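Local coordinates for protein bifunctional autolysin (Staphylococcus aureus subsp. aureus Mu50, PDB 6FXO) that cleaves cell-wall peptidoglycan, probably through the N-acetylglucosaminidase activity of its glycoside hydrolase family 73 domain, at residues Q19-A22 with G23-Y26; F95-A98 with A99-G103; K162-Q166 with A167-T171; A221-I224 with K225-D229. All blocks are in the same frame, centred on the assembly; numbering follows the deposited sequence.

All four interactions are local contacts within helices or at helix ends, and none touches another. Interaction 1 closes helix 14-22 and interaction 3 closes helix 158-166; they lie on opposite sides of the chain's centre, with centres 43 Å apart. Interactions 2 and 4 lie within helices 92-102 and 216-231, their centres 20 Å apart. They meet different residues of helix 106-116: Leu109 and Ile110 touch interaction 2, while Val107 and Ser111 touch interaction 4. Interaction 3 comes within about 9 Å of interaction 2, nearest atoms. Interactions 2, 3 and 4 belong to the glucosaminidase sequence family, of the lysozyme clan.

Interaction 1: residues Q19-A22 with G23-Y26; sequences QIQA and GLQY
Gly23 takes over from the last helical residues: its N donates to Ile20 O at 3.2 Å and, more weakly, to Gln19 O, as helix 14-22 gives way to loop. Its donor is thus shared between two carbonyls of the final turn. Leu24 follows with a bond from its N to Gln21 O at 3.3 Å, the N-H pointing fairly straight at the oxygen (161°). With these i to i+3 bonds the helix end tightens in the manner of a 3-10 turn before the chain leaves as loop. The Leu24 side chain then folds back on the end of the helix. With CG anti to the carbonyl carbon (chi1 -42°), Leu24 CG sits 3.1 Å from Gln21 O, and the two methyls part. Leu24 CD2 lies 3.2 Å from Ile20 O, whereas Leu24 CD1 meets the amide of Gln21, 3.4 Å from Gln21 OE1. The Gln21 chain, bent at chi2, crosses Leu24 at a slant, and its OE1 accepts a hydrogen bond from Gln209 NE2, which helps to fix the amide beside the leucine. Gln21 is buried between two other helices: it touches Val45 and Met49 of helix 42-49, and Arg199 and Trp200 of helix 195-200.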
loop_
_atom_site.group_PDB
_atom_site.type_symbol
_atom_site.label_atom_id
_atom_site.label_comp_id
_atom_site.label_asym_id
_atom_site.label_seq_id
_atom_site.Cartn_x
_atom_site.Cartn_y
_atom_site.Cartn_z
ATOM N N GLN A 19 -20.931 -8.299 11.094
ATOM C CA GLN A 19 -21.055 -9.240 12.170
ATOM C C GLN A 19 -20.071 -10.355 11.873
ATOM O O GLN A 19 -19.512 -10.924 12.808
ATOM C CB GLN A 19 -22.523 -9.764 12.263
ATOM C CG GLN A 19 -23.048 -10.321 13.622
ATOM C CD GLN A 19 -23.514 -9.323 14.692
ATOM O OE1 GLN A 19 -22.819 -9.084 15.681
ATOM N NE2 GLN A 19 -24.682 -8.694 14.498
ATOM N N ILE A 20 -19.828 -10.658 10.553
ATOM C CA ILE A 20 -18.869 -11.723 10.272
ATOM C C ILE A 20 -17.472 -11.356 10.806
ATOM O O ILE A 20 -16.739 -12.238 11.263
ATOM C CB ILE A 20 -18.828 -12.036 8.747
ATOM C CG1 ILE A 20 -20.185 -12.573 8.267
ATOM C CG2 ILE A 20 -17.715 -13.033 8.437
ATOM C CD1 ILE A 20 -20.329 -12.630 6.749
ATOM N N GLN A 21 -17.105 -10.053 10.749
ATOM C CA GLN A 21 -15.792 -9.635 11.262
ATOM C C GLN A 21 -15.649 -9.826 12.736
ATOM O O GLN A 21 -14.578 -10.126 13.261
ATOM C CB GLN A 21 -15.531 -8.146 10.943
ATOM C CG GLN A 21 -14.131 -7.781 10.432
ATOM C CD GLN A 21 -13.905 -8.306 9.034
ATOM O OE1 GLN A 21 -12.860 -8.852 8.700
ATOM N NE2 GLN A 21 -14.984 -8.247 8.258
ATOM N N ALA A 22 -16.744 -9.594 13.412
ATOM C CA ALA A 22 -16.811 -9.744 14.853
ATOM C C ALA A 22 -16.586 -11.208 15.296
ATOM O O ALA A 22 -16.076 -11.389 16.408
ATOM C CB ALA A 22 -18.148 -9.233 15.372
ATOM N N GLY A 23 -16.951 -12.249 14.446
ATOM C CA GLY A 23 -16.733 -13.619 14.864
ATOM C C GLY A 23 -15.342 -14.151 14.595
ATOM O O GLY A 23 -15.057 -15.298 14.931
ATOM N N LEU A 24 -14.457 -13.327 13.994
ATOM C CA LEU A 24 -13.116 -13.825 13.719
ATOM C C LEU A 24 -12.297 -14.121 14.950
ATOM O O LEU A 24 -12.353 -13.373 15.927
ATOM C CB LEU A 24 -12.349 -12.870 12.801
ATOM C CG LEU A 24 -13.149 -12.304 11.640
ATOM C CD1 LEU A 24 -12.248 -11.458 10.777
ATOM C CD2 LEU A 24 -13.770 -13.421 10.822
ATOM N N GLN A 25 -11.515 -15.212 14.908
ATOM C CA GLN A 25 -10.709 -15.523 16.077
ATOM C C GLN A 25 -9.685 -14.433 16.313
ATOM O O GLN A 25 -9.281 -14.194 17.446
ATOM C CB GLN A 25 -10.032 -16.896 15.976
ATOM C CG GLN A 25 -9.715 -17.352 14.571
ATOM C CD GLN A 25 -8.855 -18.582 14.617
ATOM O OE1 GLN A 25 -9.343 -19.715 14.638
ATOM N NE2 GLN A 25 -7.546 -18.375 14.653
ATOM N N TYR A 26 -9.243 -13.797 15.218
ATOM C CA TYR A 26 -8.270 -12.724 15.297
ATOM C C TYR A 26 -9.135 -11.494 15.326
ATOM O O TYR A 26 -9.397 -10.845 14.324
ATOM C CB TYR A 26 -7.267 -12.779 14.147
ATOM C CG TYR A 26 -6.034 -13.512 14.617
ATOM C CD1 TYR A 26 -4.838 -12.840 14.822
ATOM C CD2 TYR A 26 -6.081 -14.863 14.928
ATOM C CE1 TYR A 26 -3.721 -13.495 15.324
ATOM C CE2 TYR A 26 -4.972 -15.527 15.432
ATOM C CZ TYR A 26 -3.792 -14.840 15.629
ATOM O OH TYR A 26 -2.693 -15.498 16.128
#

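Interaction 2: residues F95-A98 with A99-G103; sequences FNKA and AQMYG
Lys97 lays its aliphatic chain alongside Met101, both side chains pointing the same way, with CE of Lys97 3.9 Å from CE of Met101. The pair is an i to i+4 contact on one ridge of the alpha-helix 92-102, in the lysozyme-like fold of the glucosaminidase. The lysine is bent at chi2 and the methionine at chi3 (-64°), which brings the thioether methyl back against the lysine methylenes. Beneath them Met101 N donates to Lys97 O at 3.0 Å, and two residues earlier in the helix Ala99 N reaches Phe95 O at 2.9 Å. Phe95, Ala98 and Ala99 face the interior: Phe95 packs on Ile110 and Ala113 of helix 106-116 and on Ile176 of helix 172-180, Ala98 on Leu109 and Ala180. The helix stops at Gly103, whose phi is positive. Just before it, Met101 CB lies over one face of the Tyr102 ring, toward its rim. Ala98 O receives a weak bond from Tyr102 N. With CG beside its backbone N (chi1 -45°), the Tyr102 ring turns back along the helix and brings its edge to the same oxygen, Tyr102 CD2 lying 3.1 Å from Ala98 O.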
loop_
_atom_site.group_PDB
_atom_site.type_symbol
_atom_site.label_atom_id
_atom_site.label_comp_id
_atom_site.label_asym_id
_atom_site.label_seq_id
_atom_site.Cartn_x
_atom_site.Cartn_y
_atom_site.Cartn_z
ATOM N N PHE A 95 11.583 4.026 -11.112
ATOM C CA PHE A 95 10.317 3.649 -10.525
ATOM C C PHE A 95 9.236 3.402 -11.535
ATOM O O PHE A 95 8.485 2.447 -11.380
ATOM C CB PHE A 95 9.813 4.683 -9.478
ATOM C CG PHE A 95 10.242 4.458 -8.041
ATOM C CD1 PHE A 95 9.711 3.415 -7.284
ATOM C CD2 PHE A 95 11.196 5.269 -7.454
ATOM C CE1 PHE A 95 10.144 3.182 -5.989
ATOM C CE2 PHE A 95 11.618 5.041 -6.151
ATOM C CZ PHE A 95 11.094 4.002 -5.432
ATOM N N ASN A 96 9.165 4.235 -12.612
ATOM C CA ASN A 96 8.102 3.966 -13.555
ATOM C C ASN A 96 8.353 2.627 -14.173
ATOM O O ASN A 96 7.452 1.869 -14.548
ATOM C CB ASN A 96 8.081 5.070 -14.593
ATOM C CG ASN A 96 6.750 5.211 -15.262
ATOM O OD1 ASN A 96 6.587 4.664 -16.359
ATOM N ND2 ASN A 96 5.743 5.908 -14.660
ATOM N N LYS A 97 9.598 2.326 -14.216
ATOM C CA LYS A 97 10.081 1.072 -14.780
ATOM C C LYS A 97 9.650 -0.083 -13.926
ATOM O O LYS A 97 9.143 -1.060 -14.474
ATOM C CB LYS A 97 11.618 1.085 -14.920
ATOM C CG LYS A 97 12.175 0.212 -16.053
ATOM C CD LYS A 97 13.561 -0.379 -15.707
ATOM C CE LYS A 97 14.179 -1.184 -16.839
ATOM N NZ LYS A 97 15.428 -1.912 -16.436
ATOM N N ALA A 98 9.839 0.001 -12.576
ATOM C CA ALA A 98 9.410 -1.121 -11.817
ATOM C C ALA A 98 7.925 -1.221 -11.923
ATOM O O ALA A 98 7.389 -2.336 -11.907
ATOM C CB ALA A 98 9.835 -0.955 -10.375
ATOM N N ALA A 99 7.248 -0.037 -12.059
ATOM C CA ALA A 99 5.801 -0.113 -12.155
ATOM C C ALA A 99 5.299 -0.806 -13.426
ATOM O O ALA A 99 4.455 -1.722 -13.364
ATOM C CB ALA A 99 5.198 1.276 -12.041
ATOM N N GLN A 100 5.798 -0.373 -14.585
ATOM C CA GLN A 100 5.298 -1.061 -15.761
ATOM C C GLN A 100 5.721 -2.504 -15.863
ATOM O O GLN A 100 4.963 -3.277 -16.424
ATOM C CB GLN A 100 5.618 -0.361 -17.099
ATOM C CG GLN A 100 6.480 0.880 -17.076
ATOM C CD GLN A 100 6.988 1.156 -18.470
ATOM O OE1 GLN A 100 6.305 1.763 -19.302
ATOM N NE2 GLN A 100 8.217 0.716 -18.759
ATOM N N MET A 101 6.889 -2.893 -15.296
ATOM C CA MET A 101 7.261 -4.307 -15.434
ATOM C C MET A 101 6.314 -5.286 -14.758
ATOM O O MET A 101 5.836 -6.232 -15.385
ATOM C CB MET A 101 8.686 -4.524 -14.934
ATOM C CG MET A 101 9.415 -5.594 -15.686
ATOM S SD MET A 101 11.183 -5.456 -15.387
ATOM C CE MET A 101 11.494 -3.863 -16.106
ATOM N N TYR A 102 6.065 -5.065 -13.479
ATOM C CA TYR A 102 5.183 -5.897 -12.707
ATOM C C TYR A 102 3.724 -5.514 -12.746
ATOM O O TYR A 102 2.914 -6.244 -12.195
ATOM C CB TYR A 102 5.709 -6.032 -11.261
ATOM C CG TYR A 102 7.201 -6.293 -11.217
ATOM C CD1 TYR A 102 7.712 -7.580 -11.327
ATOM C CD2 TYR A 102 8.104 -5.243 -11.121
ATOM C CE1 TYR A 102 9.076 -7.816 -11.347
ATOM C CE2 TYR A 102 9.475 -5.467 -11.136
ATOM C CZ TYR A 102 9.957 -6.755 -11.252
ATOM O OH TYR A 102 11.313 -6.980 -11.266
ATOM N N GLY A 103 3.361 -4.377 -13.381
ATOM C CA GLY A 103 1.934 -4.060 -13.390
ATOM C C GLY A 103 1.492 -3.832 -11.964
ATOM O O GLY A 103 0.767 -4.619 -11.353
#

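Interaction 3: residues K162-Q166 with A167-T171; sequences KYAKQ and AGWDT
Trp169 leans its indole back on the last turn of helix 158-166, against Ala164 and on to Tyr163. Starting at the root, Trp169 CB lies 3.7 Å from Ala164 O, and CG stays near the same oxygen. The first torsion sets CG beside the backbone N (chi1 -51°), and this brings the six-membered ring back against the last helical turn. Going outward, CD2 approaches Ala164 CA, and Trp169 CE3 lies against both CA and CB of Ala164, 3.4 Å from CB. CZ3 bridges the two partners, reaching both Ala164 CA and Tyr163 CD2. At the far rim Trp169 CH2 sits 3.6 Å from Tyr163 CD2, while CZ2 is close to Tyr163 CE2. The rings of Tyr163 and Trp169 meet obliquely. The backbone beneath closes the helix in a Schellman motif: Trp169 N donates to Ala164 O at 3.0 Å, in the carbonyl plane, and Gly168 N donates weakly to Lys165 O. Gly168, with positive phi, makes the reversal. Ahead of it, Ala167 N still holds Tyr163 O at 3.2 Å, and Ala167 CB rests on one face of the indole, toward its rim. Trp169 is also the centre of an inverse gamma turn, in which Asp170 N donates to Gly168 O. Its backbone is further hydrogen-bonded to His144. Asp170 OD2 takes a bond from Thr171 OG1, which comes from above the carboxylate plane, and makes a salt bridge with Lys174 of the next helix.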
loop_
_atom_site.group_PDB
_atom_site.type_symbol
_atom_site.label_atom_id
_atom_site.label_comp_id
_atom_site.label_asym_id
_atom_site.label_seq_id
_atom_site.Cartn_x
_atom_site.Cartn_y
_atom_site.Cartn_z
ATOM N N LYS A 162 23.873 -7.772 2.363
ATOM C CA LYS A 162 24.296 -9.062 1.833
ATOM C C LYS A 162 23.451 -9.534 0.665
ATOM O O LYS A 162 23.959 -10.184 -0.247
ATOM C CB LYS A 162 24.194 -10.095 2.973
ATOM C CG LYS A 162 25.185 -11.250 2.968
ATOM C CD LYS A 162 24.845 -12.197 4.131
ATOM C CE LYS A 162 25.734 -13.412 4.246
ATOM N NZ LYS A 162 25.313 -14.298 5.370
ATOM N N TYR A 163 22.162 -9.196 0.696
ATOM C CA TYR A 163 21.246 -9.592 -0.362
ATOM C C TYR A 163 21.471 -8.688 -1.525
ATOM O O TYR A 163 21.556 -9.122 -2.673
ATOM C CB TYR A 163 19.806 -9.472 0.133
ATOM C CG TYR A 163 18.819 -10.242 -0.708
ATOM C CD1 TYR A 163 18.258 -11.421 -0.248
ATOM C CD2 TYR A 163 18.431 -9.783 -1.957
ATOM C CE1 TYR A 163 17.332 -12.125 -1.007
ATOM C CE2 TYR A 163 17.509 -10.475 -2.727
ATOM C CZ TYR A 163 16.959 -11.648 -2.248
ATOM O OH TYR A 163 16.040 -12.329 -3.008
ATOM N N ALA A 164 21.564 -7.409 -1.209
ATOM C CA ALA A 164 21.785 -6.385 -2.202
ATOM C C ALA A 164 23.111 -6.586 -2.872
ATOM O O ALA A 164 23.242 -6.304 -4.060
ATOM C CB ALA A 164 21.742 -5.023 -1.549
ATOM N N LYS A 165 24.107 -7.069 -2.114
ATOM C CA LYS A 165 25.395 -7.277 -2.746
ATOM C C LYS A 165 25.309 -8.429 -3.737
ATOM O O LYS A 165 25.901 -8.379 -4.813
ATOM C CB LYS A 165 26.470 -7.598 -1.677
ATOM C CG LYS A 165 27.914 -7.269 -2.078
ATOM C CD LYS A 165 28.921 -8.300 -1.535
ATOM C CE LYS A 165 30.371 -7.846 -1.547
ATOM N NZ LYS A 165 30.883 -7.551 -0.169
ATOM N N GLN A 166 24.545 -9.462 -3.360
ATOM C CA GLN A 166 24.347 -10.647 -4.186
ATOM C C GLN A 166 23.637 -10.492 -5.516
ATOM O O GLN A 166 23.933 -11.230 -6.453
ATOM C CB GLN A 166 23.590 -11.738 -3.371
ATOM C CG GLN A 166 24.407 -12.864 -2.692
ATOM C CD GLN A 166 24.774 -14.057 -3.571
ATOM O OE1 GLN A 166 23.933 -14.885 -3.930
ATOM N NE2 GLN A 166 26.066 -14.192 -3.867
ATOM N N ALA A 167 22.705 -9.531 -5.598
ATOM C CA ALA A 167 21.950 -9.272 -6.807
ATOM C C ALA A 167 22.462 -8.117 -7.618
ATOM O O ALA A 167 21.762 -7.646 -8.508
ATOM C CB ALA A 167 20.492 -9.035 -6.452
ATOM N N GLY A 168 23.653 -7.622 -7.292
ATOM C CA GLY A 168 24.192 -6.506 -8.038
ATOM C C GLY A 168 23.555 -5.150 -7.794
ATOM O O GLY A 168 23.704 -4.288 -8.652
ATOM N N TRP A 169 22.848 -4.923 -6.646
ATOM C CA TRP A 169 22.250 -3.613 -6.426
ATOM C C TRP A 169 23.284 -2.620 -5.941
ATOM O O TRP A 169 23.194 -2.058 -4.862
ATOM C CB TRP A 169 21.039 -3.693 -5.469
ATOM C CG TRP A 169 19.950 -4.745 -5.780
ATOM C CD1 TRP A 169 19.603 -5.272 -6.999
ATOM C CD2 TRP A 169 19.064 -5.347 -4.826
ATOM N NE1 TRP A 169 18.571 -6.156 -6.852
ATOM C CE2 TRP A 169 18.215 -6.219 -5.530
ATOM C CE3 TRP A 169 18.904 -5.229 -3.442
ATOM C CZ2 TRP A 169 17.222 -6.973 -4.899
ATOM C CZ3 TRP A 169 17.925 -5.972 -2.818
ATOM C CH2 TRP A 169 17.098 -6.830 -3.541
ATOM N N ASP A 170 24.261 -2.398 -6.800
ATOM C CA ASP A 170 25.393 -1.493 -6.599
ATOM C C ASP A 170 25.030 -0.025 -6.796
ATOM O O ASP A 170 25.819 0.858 -6.462
ATOM C CB ASP A 170 26.579 -1.889 -7.509
ATOM C CG ASP A 170 26.276 -1.940 -8.997
ATOM O OD1 ASP A 170 25.945 -3.035 -9.499
ATOM O OD2 ASP A 170 26.381 -0.891 -9.661
ATOM N N THR A 171 23.835 0.233 -7.330
ATOM C CA THR A 171 23.386 1.601 -7.567
ATOM C C THR A 171 21.920 1.721 -7.187
ATOM O O THR A 171 21.206 0.721 -7.162
ATOM C CB THR A 171 23.569 1.963 -9.045
ATOM O OG1 THR A 171 24.809 1.431 -9.509
ATOM C CG2 THR A 171 23.547 3.463 -9.275
#

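Interaction 4: residues A221-I224 with K225-D229; sequences AKII and KGYYD
Carbonyls of 221-224 accept i to i+4 bonds from amides of 225-229, as in any alpha-helix; Lys225 N to Ala221 O and Tyr228 N to Ile224 O are both 3.0 Å. Gly226 N to Lys222 O is less straight (135°). A similar bond joins Tyr227 N to Ile223 O, although the position of that oxygen is less certain. Ile224 and Tyr228 carry the inward-facing pairing, lying side by side and pointing the same way. Ile224 CG2, anti to the backbone N, extends along the helix to the edge of the tyrosine ring, in its plane, 3.7 Å from Tyr228 CD1. The same edge lies near a backbone acceptor, with Ile224 O 3.4 Å from CD1 of Tyr228. Beyond the ring, Tyr228 OH is hydrogen-bonded to Asn105 ND2 and to Gln71 OE1, so the phenol is held at its far end as well as along its side. Ile223 and Tyr227 repeat the side-by-side arrangement, but the model sets them too close for their separation to be trusted. Lys225 bends at chi2 (-115°) and directs its ammonium group to Asp229, a long salt bridge of 3.6 Å from Lys225 NZ to Asp229 OD2. Helix 216-231 belongs to the glucosaminidase domain, of the lysozyme clan, and packs here on helix 106-116, which meets Ile224 and Tyr228 through Val107, and Tyr227 through Ser111 and Leu114. Leu195 of helix 195-200 packs on Ala221 and Ile224, and the loop residue Tyr62 touches Ile224, Lys225 and Tyr228.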
loop_
_atom_site.group_PDB
_atom_site.type_symbol
_atom_site.label_atom_id
_atom_site.label_comp_id
_atom_site.label_asym_id
_atom_site.label_seq_id
_atom_site.Cartn_x
_atom_site.Cartn_y
_atom_site.Cartn_z
ATOM N N ALA A 221 -5.387 4.864 3.263
ATOM C CA ALA A 221 -5.890 5.595 2.186
ATOM C C ALA A 221 -5.445 7.057 2.364
ATOM O O ALA A 221 -5.127 7.706 1.340
ATOM C CB ALA A 221 -7.381 5.510 2.010
ATOM N N LYS A 222 -5.342 7.535 3.661
ATOM C CA LYS A 222 -4.927 8.921 3.953
ATOM C C LYS A 222 -3.518 9.192 3.462
ATOM O O LYS A 222 -3.251 10.203 2.783
ATOM C CB LYS A 222 -5.020 9.274 5.495
ATOM C CG LYS A 222 -6.442 9.687 6.019
ATOM C CD LYS A 222 -6.676 9.529 7.590
ATOM C CE LYS A 222 -8.089 9.894 8.103
ATOM N NZ LYS A 222 -8.324 9.738 9.610
ATOM N N ILE A 223 -2.603 8.288 3.774
ATOM C CA ILE A 223 -1.243 8.475 3.350
ATOM C C ILE A 223 -1.073 8.415 1.840
ATOM O O ILE A 223 -0.156 9.057 1.320
ATOM C CB ILE A 223 -0.448 7.323 3.984
ATOM C CG1 ILE A 223 -0.512 7.300 5.515
ATOM C CG2 ILE A 223 0.966 7.310 3.520
ATOM C CD1 ILE A 223 0.100 5.901 5.908
ATOM N N ILE A 224 -1.888 7.658 1.147
ATOM C CA ILE A 224 -1.773 7.526 -0.310
ATOM C C ILE A 224 -2.268 8.721 -0.996
ATOM O O ILE A 224 -1.666 9.183 -1.947
ATOM C CB ILE A 224 -2.493 6.256 -0.876
ATOM C CG1 ILE A 224 -1.743 4.968 -0.578
ATOM C CG2 ILE A 224 -2.783 6.397 -2.389
ATOM C CD1 ILE A 224 -2.701 3.830 -0.738
ATOM N N LYS A 225 -3.377 9.196 -0.540
ATOM C CA LYS A 225 -3.898 10.351 -1.158
ATOM C C LYS A 225 -2.929 11.467 -0.848
ATOM O O LYS A 225 -2.790 12.355 -1.662
ATOM C CB LYS A 225 -5.278 10.698 -0.597
ATOM C CG LYS A 225 -5.942 11.917 -1.242
ATOM C CD LYS A 225 -6.112 13.064 -0.246
ATOM C CE LYS A 225 -6.990 14.199 -0.730
ATOM N NZ LYS A 225 -7.296 15.172 0.363
ATOM N N GLY A 226 -2.182 11.383 0.274
ATOM C CA GLY A 226 -1.254 12.478 0.572
ATOM C C GLY A 226 -0.133 12.491 -0.446
ATOM O O GLY A 226 0.275 13.558 -0.911
ATOM N N TYR A 227 0.322 11.337 -0.824
ATOM C CA TYR A 227 1.359 11.324 -1.791
ATOM C C TYR A 227 0.804 11.785 -3.140
ATOM O O TYR A 227 1.509 12.462 -3.848
ATOM C CB TYR A 227 1.967 9.893 -2.020
ATOM C CG TYR A 227 2.729 9.327 -0.877
ATOM C CD1 TYR A 227 4.023 9.751 -0.585
ATOM C CD2 TYR A 227 2.150 8.413 -0.013
ATOM C CE1 TYR A 227 4.702 9.291 0.529
ATOM C CE2 TYR A 227 2.819 7.940 1.095
ATOM C CZ TYR A 227 4.098 8.378 1.365
ATOM O OH TYR A 227 4.784 7.897 2.444
ATOM N N TYR A 228 -0.457 11.446 -3.495
ATOM C CA TYR A 228 -1.026 11.849 -4.750
ATOM C C TYR A 228 -1.067 13.342 -4.871
ATOM O O TYR A 228 -0.806 13.829 -5.953
ATOM C CB TYR A 228 -2.475 11.322 -4.973
ATOM C CG TYR A 228 -2.505 10.068 -5.796
ATOM C CD1 TYR A 228 -2.507 8.799 -5.187
ATOM C CD2 TYR A 228 -2.521 10.133 -7.195
ATOM C CE1 TYR A 228 -2.508 7.632 -5.962
ATOM C CE2 TYR A 228 -2.500 8.978 -7.972
ATOM C CZ TYR A 228 -2.496 7.735 -7.360
ATOM O OH TYR A 228 -2.502 6.621 -8.170
ATOM N N ASP A 229 -1.420 14.037 -3.821
ATOM C CA ASP A 229 -1.478 15.482 -3.850
ATOM C C ASP A 229 -0.107 16.132 -3.954
ATOM O O ASP A 229 0.012 17.175 -4.548
ATOM C CB ASP A 229 -2.220 16.059 -2.630
ATOM C CG ASP A 229 -3.652 15.595 -2.483
ATOM O OD1 ASP A 229 -4.344 15.472 -3.514
ATOM O OD2 ASP A 229 -4.112 15.449 -1.332
#